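Local coordinates for type III restriction-modification enzyme EcoP15I Mod subunit (Escherichia coli, PDB 4ZCF), which methylates one adenine of the asymmetric DNA site 5'-CAGCAG-3', using S-adenosyl-L-methionine as methyl donor, and joins the Res subunit to restrict DNA, at residues D432-G443 and K459-Q468; E562-K570 and A589-V597. All blocks are in the same frame, centred on the assembly; numbering follows the deposited sequence.

Interaction 1: D432-G443 and K459-Q468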
loop_
_atom_site.group_PDB
_atom_site.type_symbol
_atom_site.label_atom_id
_atom_site.label_comp_id
_atom_site.label_asym_id
_atom_site.label_seq_id
_atom_site.Cartn_x
_atom_site.Cartn_y
_atom_site.Cartn_z
ATOM N N ASP A 432 1.341 2.526 -18.423
ATOM C CA ASP A 432 2.340 2.714 -19.487
ATOM C C ASP A 432 1.699 2.707 -20.888
ATOM O O ASP A 432 1.971 1.815 -21.697
ATOM C CB ASP A 432 3.528 1.742 -19.337
ATOM C CG ASP A 432 4.874 2.316 -19.753
ATOM O OD1 ASP A 432 5.294 3.339 -19.159
ATOM O OD2 ASP A 432 5.533 1.713 -20.635
ATOM N N GLY A 433 0.830 3.699 -21.130
ATOM C CA GLY A 433 0.090 3.846 -22.381
ATOM C C GLY A 433 -1.243 3.121 -22.435
ATOM O O GLY A 433 -2.005 3.304 -23.380
ATOM N N GLU A 434 -1.552 2.329 -21.408
ATOM C CA GLU A 434 -2.773 1.505 -21.292
ATOM C C GLU A 434 -3.275 1.488 -19.833
ATOM O O GLU A 434 -2.465 1.564 -18.913
ATOM C CB GLU A 434 -2.427 0.065 -21.785
ATOM C CG GLU A 434 -3.074 -1.121 -21.065
ATOM C CD GLU A 434 -2.512 -1.589 -19.726
ATOM O OE1 GLU A 434 -1.343 -1.266 -19.415
ATOM O OE2 GLU A 434 -3.249 -2.288 -18.991
ATOM N N GLY A 435 -4.584 1.317 -19.643
ATOM C CA GLY A 435 -5.165 1.186 -18.311
ATOM C C GLY A 435 -6.306 2.095 -17.958
ATOM O O GLY A 435 -6.465 3.171 -18.531
ATOM N N ILE A 436 -7.097 1.659 -16.978
ATOM C CA ILE A 436 -8.253 2.375 -16.448
ATOM C C ILE A 436 -7.744 3.373 -15.414
ATOM O O ILE A 436 -6.970 2.993 -14.532
ATOM C CB ILE A 436 -9.289 1.353 -15.873
ATOM C CG1 ILE A 436 -10.011 0.569 -17.008
ATOM C CG2 ILE A 436 -10.276 1.988 -14.886
ATOM C CD1 ILE A 436 -10.824 -0.694 -16.562
ATOM N N VAL A 437 -8.139 4.665 -15.552
ATOM C CA VAL A 437 -7.773 5.725 -14.605
ATOM C C VAL A 437 -9.056 6.156 -13.913
ATOM O O VAL A 437 -9.996 6.561 -14.596
ATOM C CB VAL A 437 -6.988 6.909 -15.239
ATOM C CG1 VAL A 437 -6.814 8.048 -14.241
ATOM C CG2 VAL A 437 -5.631 6.449 -15.754
ATOM N N LEU A 438 -9.118 6.024 -12.574
ATOM C CA LEU A 438 -10.327 6.360 -11.830
ATOM C C LEU A 438 -10.213 7.568 -10.899
ATOM O O LEU A 438 -9.313 7.629 -10.072
ATOM C CB LEU A 438 -10.899 5.105 -11.110
ATOM C CG LEU A 438 -12.064 5.318 -10.127
ATOM C CD1 LEU A 438 -13.386 5.426 -10.843
ATOM C CD2 LEU A 438 -12.117 4.247 -9.077
ATOM N N ASP A 439 -11.147 8.518 -11.019
ATOM C CA ASP A 439 -11.217 9.684 -10.122
ATOM C C ASP A 439 -12.619 9.723 -9.561
ATOM O O ASP A 439 -13.549 9.936 -10.312
ATOM C CB ASP A 439 -10.871 11.018 -10.838
ATOM C CG ASP A 439 -10.572 12.195 -9.919
ATOM O OD1 ASP A 439 -11.156 12.263 -8.804
ATOM O OD2 ASP A 439 -9.729 13.014 -10.280
ATOM N N PHE A 440 -12.789 9.457 -8.272
ATOM C CA PHE A 440 -14.127 9.453 -7.665
ATOM C C PHE A 440 -14.512 10.746 -6.936
ATOM O O PHE A 440 -15.563 10.805 -6.323
ATOM C CB PHE A 440 -14.425 8.150 -6.898
ATOM C CG PHE A 440 -13.437 7.750 -5.820
ATOM C CD1 PHE A 440 -13.608 8.178 -4.501
ATOM C CD2 PHE A 440 -12.375 6.909 -6.109
ATOM C CE1 PHE A 440 -12.697 7.809 -3.503
ATOM C CE2 PHE A 440 -11.475 6.527 -5.110
ATOM C CZ PHE A 440 -11.632 6.988 -3.816
ATOM N N PHE A 441 -13.676 11.801 -7.071
ATOM C CA PHE A 441 -13.881 13.183 -6.601
ATOM C C PHE A 441 -13.571 14.028 -7.839
ATOM O O PHE A 441 -12.677 14.872 -7.774
ATOM C CB PHE A 441 -12.916 13.567 -5.443
ATOM C CG PHE A 441 -13.259 12.980 -4.091
ATOM C CD1 PHE A 441 -14.279 13.527 -3.312
ATOM C CD2 PHE A 441 -12.582 11.865 -3.604
ATOM C CE1 PHE A 441 -14.592 12.982 -2.066
ATOM C CE2 PHE A 441 -12.909 11.319 -2.362
ATOM C CZ PHE A 441 -13.908 11.880 -1.599
ATOM N N ALA A 442 -14.267 13.765 -8.990
ATOM C CA ALA A 442 -14.034 14.425 -10.284
ATOM C C ALA A 442 -13.602 15.898 -10.223
ATOM O O ALA A 442 -12.664 16.304 -10.934
ATOM C CB ALA A 442 -15.241 14.267 -11.199
ATOM N N GLY A 443 -14.288 16.657 -9.362
ATOM C CA GLY A 443 -14.093 18.081 -9.167
ATOM C C GLY A 443 -14.615 18.836 -10.367
ATOM O O GLY A 443 -15.822 18.922 -10.564
ATOM N N LYS A 459 1.380 6.114 -28.637
ATOM C CA LYS A 459 0.695 4.843 -28.364
ATOM C C LYS A 459 -0.035 4.795 -27.023
ATOM O O LYS A 459 0.374 4.111 -26.097
ATOM C CB LYS A 459 1.681 3.680 -28.421
ATOM C CG LYS A 459 2.075 3.238 -29.800
ATOM C CD LYS A 459 3.491 2.710 -29.787
ATOM C CE LYS A 459 4.485 3.834 -29.648
ATOM N NZ LYS A 459 5.153 3.782 -28.325
ATOM N N THR A 460 -1.138 5.502 -26.953
ATOM C CA THR A 460 -1.827 5.825 -25.701
ATOM C C THR A 460 -3.342 5.692 -25.839
ATOM O O THR A 460 -3.969 6.367 -26.656
ATOM C CB THR A 460 -1.372 7.209 -25.179
ATOM O OG1 THR A 460 0.016 7.159 -24.841
ATOM C CG2 THR A 460 -2.145 7.661 -23.986
ATOM N N SER A 461 -3.918 4.808 -25.015
ATOM C CA SER A 461 -5.354 4.548 -24.966
ATOM C C SER A 461 -5.771 4.160 -23.553
ATOM O O SER A 461 -6.077 3.001 -23.282
ATOM C CB SER A 461 -5.767 3.494 -25.996
ATOM O OG SER A 461 -5.079 2.274 -25.762
ATOM N N TYR A 462 -5.781 5.144 -22.649
ATOM C CA TYR A 462 -6.276 4.924 -21.290
ATOM C C TYR A 462 -7.794 5.110 -21.344
ATOM O O TYR A 462 -8.307 5.703 -22.290
ATOM C CB TYR A 462 -5.706 5.939 -20.277
ATOM C CG TYR A 462 -4.210 6.133 -20.311
ATOM C CD1 TYR A 462 -3.344 5.143 -19.841
ATOM C CD2 TYR A 462 -3.654 7.341 -20.720
ATOM C CE1 TYR A 462 -1.960 5.321 -19.864
ATOM C CE2 TYR A 462 -2.275 7.540 -20.711
ATOM C CZ TYR A 462 -1.432 6.517 -20.305
ATOM O OH TYR A 462 -0.078 6.704 -20.322
ATOM N N GLN A 463 -8.514 4.622 -20.332
ATOM C CA GLN A 463 -9.948 4.839 -20.255
ATOM C C GLN A 463 -10.182 5.553 -18.948
ATOM O O GLN A 463 -9.590 5.200 -17.931
ATOM C CB GLN A 463 -10.717 3.521 -20.268
ATOM C CG GLN A 463 -10.258 2.559 -21.340
ATOM C CD GLN A 463 -10.575 1.159 -20.923
ATOM O OE1 GLN A 463 -11.737 0.723 -20.955
ATOM N NE2 GLN A 463 -9.543 0.445 -20.480
ATOM N N PHE A 464 -10.999 6.573 -18.959
ATOM C CA PHE A 464 -11.263 7.250 -17.708
ATOM C C PHE A 464 -12.629 6.864 -17.153
ATOM O O PHE A 464 -13.579 6.651 -17.910
ATOM C CB PHE A 464 -11.097 8.791 -17.837
ATOM C CG PHE A 464 -12.197 9.583 -18.525
ATOM C CD1 PHE A 464 -13.443 9.758 -17.917
ATOM C CD2 PHE A 464 -11.951 10.251 -19.723
ATOM C CE1 PHE A 464 -14.451 10.515 -18.537
ATOM C CE2 PHE A 464 -12.956 11.015 -20.338
ATOM C CZ PHE A 464 -14.196 11.145 -19.740
ATOM N N ILE A 465 -12.725 6.814 -15.827
ATOM C CA ILE A 465 -13.968 6.638 -15.097
ATOM C C ILE A 465 -13.876 7.719 -14.038
ATOM O O ILE A 465 -12.887 7.740 -13.312
ATOM C CB ILE A 465 -14.185 5.223 -14.474
ATOM C CG1 ILE A 465 -14.068 4.094 -15.493
ATOM C CG2 ILE A 465 -15.514 5.146 -13.722
ATOM C CD1 ILE A 465 -13.871 2.690 -14.857
ATOM N N THR A 466 -14.825 8.678 -14.027
ATOM C CA THR A 466 -14.897 9.749 -13.019
ATOM C C THR A 466 -16.283 9.848 -12.400
ATOM O O THR A 466 -17.285 9.721 -13.094
ATOM C CB THR A 466 -14.307 11.133 -13.443
ATOM O OG1 THR A 466 -15.150 11.778 -14.410
ATOM C CG2 THR A 466 -12.843 11.054 -13.926
ATOM N N VAL A 467 -16.319 10.076 -11.085
ATOM C CA VAL A 467 -17.541 10.181 -10.302
ATOM C C VAL A 467 -17.701 11.583 -9.708
ATOM O O VAL A 467 -16.742 12.160 -9.214
ATOM C CB VAL A 467 -17.661 9.054 -9.237
ATOM C CG1 VAL A 467 -19.099 8.955 -8.715
ATOM C CG2 VAL A 467 -17.205 7.706 -9.811
ATOM N N GLN A 468 -18.917 12.116 -9.769
ATOM C CA GLN A 468 -19.245 13.436 -9.275
ATOM C C GLN A 468 -20.659 13.476 -8.688
ATOM O O GLN A 468 -21.622 13.106 -9.351
ATOM C CB GLN A 468 -19.051 14.480 -10.409
ATOM C CG GLN A 468 -19.251 15.953 -10.005
ATOM C CD GLN A 468 -18.531 16.338 -8.742
ATOM O OE1 GLN A 468 -17.284 16.371 -8.665
ATOM N NE2 GLN A 468 -19.319 16.644 -7.721
HETATM O O HOH W 1 -6.330 0.759 -21.629
#

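Interaction 2: E562-K570 and A589-V597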
loop_
_atom_site.group_PDB
_atom_site.type_symbol
_atom_site.label_atom_id
_atom_site.label_comp_id
_atom_site.label_asym_id
_atom_site.label_seq_id
_atom_site.Cartn_x
_atom_site.Cartn_y
_atom_site.Cartn_z
ATOM N N GLU A 562 -26.506 -5.923 -27.025
ATOM C CA GLU A 562 -27.146 -6.073 -28.328
ATOM C C GLU A 562 -28.594 -6.531 -28.245
ATOM O O GLU A 562 -28.937 -7.369 -27.412
ATOM C CB GLU A 562 -26.323 -6.934 -29.298
ATOM C CG GLU A 562 -25.784 -8.234 -28.738
ATOM C CD GLU A 562 -24.902 -8.971 -29.731
ATOM O OE1 GLU A 562 -23.674 -8.718 -29.738
ATOM O OE2 GLU A 562 -25.444 -9.779 -30.521
ATOM N N ASP A 563 -29.447 -5.953 -29.100
ATOM C CA ASP A 563 -30.863 -6.299 -29.173
ATOM C C ASP A 563 -31.016 -7.565 -30.009
ATOM O O ASP A 563 -30.508 -7.645 -31.131
ATOM C CB ASP A 563 -31.701 -5.138 -29.731
ATOM C CG ASP A 563 -31.605 -3.866 -28.904
ATOM O OD1 ASP A 563 -32.324 -3.760 -27.881
ATOM O OD2 ASP A 563 -30.816 -2.974 -29.281
ATOM N N VAL A 564 -31.665 -8.576 -29.423
ATOM C CA VAL A 564 -31.903 -9.879 -30.036
ATOM C C VAL A 564 -33.411 -10.083 -30.287
ATOM O O VAL A 564 -34.236 -9.716 -29.443
ATOM C CB VAL A 564 -31.256 -10.991 -29.171
ATOM C CG1 VAL A 564 -31.722 -12.386 -29.586
ATOM C CG2 VAL A 564 -29.728 -10.898 -29.223
ATOM N N ASP A 565 -33.761 -10.636 -31.477
ATOM C CA ASP A 565 -35.151 -10.915 -31.873
ATOM C C ASP A 565 -35.403 -12.414 -31.807
ATOM O O ASP A 565 -34.758 -13.175 -32.529
ATOM C CB ASP A 565 -35.463 -10.354 -33.281
ATOM C CG ASP A 565 -36.933 -10.426 -33.643
ATOM O OD1 ASP A 565 -37.717 -9.611 -33.109
ATOM O OD2 ASP A 565 -37.307 -11.320 -34.430
ATOM N N LEU A 566 -36.304 -12.842 -30.905
ATOM C CA LEU A 566 -36.654 -14.264 -30.723
ATOM C C LEU A 566 -38.132 -14.457 -31.068
ATOM O O LEU A 566 -38.993 -14.290 -30.205
ATOM C CB LEU A 566 -36.332 -14.752 -29.287
ATOM C CG LEU A 566 -34.905 -14.530 -28.770
ATOM C CD1 LEU A 566 -34.817 -14.839 -27.298
ATOM C CD2 LEU A 566 -33.892 -15.358 -29.550
ATOM N N GLY A 567 -38.405 -14.698 -32.356
ATOM C CA GLY A 567 -39.756 -14.843 -32.893
ATOM C C GLY A 567 -40.690 -13.713 -32.500
ATOM O O GLY A 567 -41.777 -13.962 -31.967
ATOM N N GLY A 568 -40.236 -12.479 -32.687
ATOM C CA GLY A 568 -41.009 -11.302 -32.318
ATOM C C GLY A 568 -40.668 -10.749 -30.945
ATOM O O GLY A 568 -40.768 -9.536 -30.729
ATOM N N TYR A 569 -40.260 -11.636 -30.002
ATOM C CA TYR A 569 -39.874 -11.254 -28.637
ATOM C C TYR A 569 -38.528 -10.507 -28.596
ATOM O O TYR A 569 -37.549 -10.931 -29.224
ATOM C CB TYR A 569 -39.872 -12.474 -27.702
ATOM C CG TYR A 569 -39.650 -12.152 -26.238
ATOM C CD1 TYR A 569 -40.717 -11.848 -25.400
ATOM C CD2 TYR A 569 -38.374 -12.212 -25.674
ATOM C CE1 TYR A 569 -40.520 -11.570 -24.050
ATOM C CE2 TYR A 569 -38.171 -11.965 -24.318
ATOM C CZ TYR A 569 -39.249 -11.651 -23.507
ATOM O OH TYR A 569 -39.054 -11.418 -22.170
ATOM N N LYS A 570 -38.499 -9.397 -27.833
ATOM C CA LYS A 570 -37.336 -8.533 -27.673
ATOM C C LYS A 570 -36.452 -8.918 -26.466
ATOM O O LYS A 570 -36.851 -8.759 -25.312
ATOM C CB LYS A 570 -37.769 -7.072 -27.601
ATOM N N ALA A 589 -40.845 -18.036 -29.561
ATOM C CA ALA A 589 -39.677 -17.311 -29.065
ATOM C C ALA A 589 -38.604 -18.305 -28.573
ATOM O O ALA A 589 -37.429 -18.167 -28.921
ATOM C CB ALA A 589 -40.098 -16.367 -27.950
ATOM N N LEU A 590 -39.040 -19.349 -27.834
ATOM C CA LEU A 590 -38.221 -20.446 -27.312
ATOM C C LEU A 590 -37.608 -21.267 -28.453
ATOM O O LEU A 590 -36.409 -21.563 -28.399
ATOM C CB LEU A 590 -39.084 -21.337 -26.387
ATOM C CG LEU A 590 -38.415 -22.503 -25.643
ATOM C CD1 LEU A 590 -37.254 -22.036 -24.756
ATOM C CD2 LEU A 590 -39.433 -23.243 -24.806
ATOM N N LYS A 591 -38.423 -21.620 -29.488
ATOM C CA LYS A 591 -37.970 -22.365 -30.671
ATOM C C LYS A 591 -36.988 -21.531 -31.479
ATOM O O LYS A 591 -36.039 -22.088 -32.036
ATOM C CB LYS A 591 -39.150 -22.759 -31.564
ATOM C CG LYS A 591 -39.440 -24.265 -31.600
ATOM C CD LYS A 591 -40.756 -24.649 -30.878
ATOM C CE LYS A 591 -42.032 -24.116 -31.522
ATOM N NZ LYS A 591 -42.255 -24.649 -32.896
ATOM N N ALA A 592 -37.217 -20.201 -31.547
ATOM C CA ALA A 592 -36.339 -19.288 -32.277
ATOM C C ALA A 592 -35.002 -19.146 -31.536
ATOM O O ALA A 592 -33.957 -19.062 -32.183
ATOM C CB ALA A 592 -37.007 -17.934 -32.457
ATOM N N LEU A 593 -35.043 -19.166 -30.179
ATOM C CA LEU A 593 -33.881 -19.122 -29.291
ATOM C C LEU A 593 -32.985 -20.338 -29.559
ATOM O O LEU A 593 -31.793 -20.155 -29.788
ATOM C CB LEU A 593 -34.352 -19.059 -27.823
ATOM C CG LEU A 593 -33.363 -19.226 -26.657
ATOM C CD1 LEU A 593 -32.058 -18.438 -26.863
ATOM C CD2 LEU A 593 -33.999 -18.740 -25.372
ATOM N N LEU A 594 -33.573 -21.556 -29.591
ATOM C CA LEU A 594 -32.867 -22.812 -29.868
ATOM C C LEU A 594 -32.356 -22.846 -31.316
ATOM O O LEU A 594 -31.270 -23.364 -31.570
ATOM C CB LEU A 594 -33.751 -24.039 -29.554
ATOM C CG LEU A 594 -34.389 -24.116 -28.140
ATOM C CD1 LEU A 594 -35.565 -25.050 -28.132
ATOM C CD2 LEU A 594 -33.383 -24.523 -27.066
ATOM N N GLN A 595 -33.111 -22.240 -32.248
ATOM C CA GLN A 595 -32.734 -22.111 -33.658
ATOM C C GLN A 595 -31.514 -21.175 -33.808
ATOM O O GLN A 595 -30.563 -21.537 -34.501
ATOM C CB GLN A 595 -33.911 -21.575 -34.465
ATOM N N LYS A 596 -31.532 -19.998 -33.126
ATOM C CA LYS A 596 -30.455 -18.998 -33.128
ATOM C C LYS A 596 -29.168 -19.559 -32.525
ATOM O O LYS A 596 -28.081 -19.157 -32.951
ATOM C CB LYS A 596 -30.887 -17.693 -32.430
ATOM C CG LYS A 596 -30.124 -16.463 -32.931
ATOM C CD LYS A 596 -30.749 -15.150 -32.465
ATOM C CE LYS A 596 -30.269 -13.972 -33.281
ATOM N NZ LYS A 596 -31.308 -12.904 -33.386
ATOM N N VAL A 597 -29.288 -20.498 -31.551
ATOM C CA VAL A 597 -28.138 -21.183 -30.937
ATOM C C VAL A 597 -27.566 -22.148 -31.991
ATOM O O VAL A 597 -26.355 -22.130 -32.234
ATOM C CB VAL A 597 -28.474 -21.888 -29.584
ATOM C CG1 VAL A 597 -27.299 -22.725 -29.080
ATOM C CG2 VAL A 597 -28.885 -20.876 -28.520
#

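Interaction 1: D432-G443 and K459-Q468
Val-437 and Asp-439 are clasped between the carbonyls of Gln-463 and Ile-465 on one hand and the amides of Ile-465 and Val-467 on the other, the parallel ladder of a beta-alpha-beta unit in the Rossmann-like methyltransferase sheet. The bond from Val-437 N to Gln-463 O, 2.8 Å, is nearly straight at 172°. On one face of the ladder Ile-465 splits its branches: CD1 reaches Ile-436 CG2 at 3.7 Å, while CG2 meets Leu-438 CD1. Leu-438 has CG anti to the backbone N (chi1 172°), which carries CD1 over to this neighbour. Helix 102-113 packs on that face, with Leu-106 on Leu-438 and Tyr-113 on Ile-465. On the other face Thr-466 CG2 lies against Asp-439 CB at 3.7 Å, and the crossover helix 446-455 packs against Val-437 and Phe-464. The Tyr-462 ring lies against the Gly-433 to Gly-435 backbone, with Gly-433 O over one face and Gly-435 O at its edge; its OH accepts from Gly-433 N at 3.2 Å. Cutting Tyr-462 back to an alanine would probably leave that amide without its acceptor and open a gap beside Gly-433 and Glu-434. Ala-442 N bonds to Val-467 O at 3.0 Å, carrying the pairing past the end of strand 434-439. This turn probably belongs to the S-adenosylmethionine-binding FxGxG motif, as in related amino-methyltransferases. Thr-447 OG1 bonds Asp-439 OD2 and so fixes the carboxylate, while OD1, met on its anti side, closes an Asx turn by accepting from Phe-441 N at 3.1 Å.

Interaction 2: E562-K570 and A589-V597
Leu-566 leans into the first turns of the helix with CG anti to its own carbonyl carbon (chi1 -54°), a setting that lays CD2 against the helix backbone, 3.8 Å from Leu-593 CA, and leaves CB 3.6 Å from Ala-589 O. Leu-580 and Ala-571 of the same sheet also touch it. Small residues let the backbones come close here: Ala-589 CB sits 3.3 Å from Leu-566 O and also meets Tyr-569 CB at 3.9 Å, and Ala-592 CB rests on Gly-567 N at 3.5 Å. Gly-567 belongs to the type I' turn from Leu-566 to Tyr-569. Tyr-569 touches the helix through CB alone; with CG anti to the backbone N (chi1 -173°), its ring turns from the helix to meet Phe-585 edge-to-face (T-shaped), and its OH is bonded to Ala-582 O. Lys-596 runs almost straight from the helix, its first three torsions all near anti, then bends at the last one. Its aliphatic chain crosses Val-564, with CD 4.1 Å from CG1, and NZ ends 3.6 Å from Asp-565 O without a hydrogen bond; the Asp-565 carboxylate is farther off. No hydrogen bond spans the contact. Leu-590 and Leu-594 of the helix pack on Val-680 of the Res chain. Crossing the edge strand at 117°, the helix packs on a mixed beta sheet at its edge hairpin, the helix-on-sheet layering of an alpha/beta domain.

Following the chain from the N terminus, interaction 1 comes first: 459-468 returns beside 432-443 after a 15-residue connection containing helix 446-455, closing a beta-alpha-beta loop inside the ten-stranded methyltransferase sheet. After adding strand 508-514 to that sheet, the chain moves on to the C-terminal region, where interaction 2 closes a second loop: the rest of strand 569-574 and strand 577-580 lie between 562-570 and helix 587-598. The two loops follow one another in series, neither enclosing nor crossing the other. The centres of interactions 1 and 2 are about 37 Å apart, and they do not touch. Interaction 1 joins neighbouring central strands; interaction 2 fastens a helix to the edge of the five-stranded C-terminal sheet.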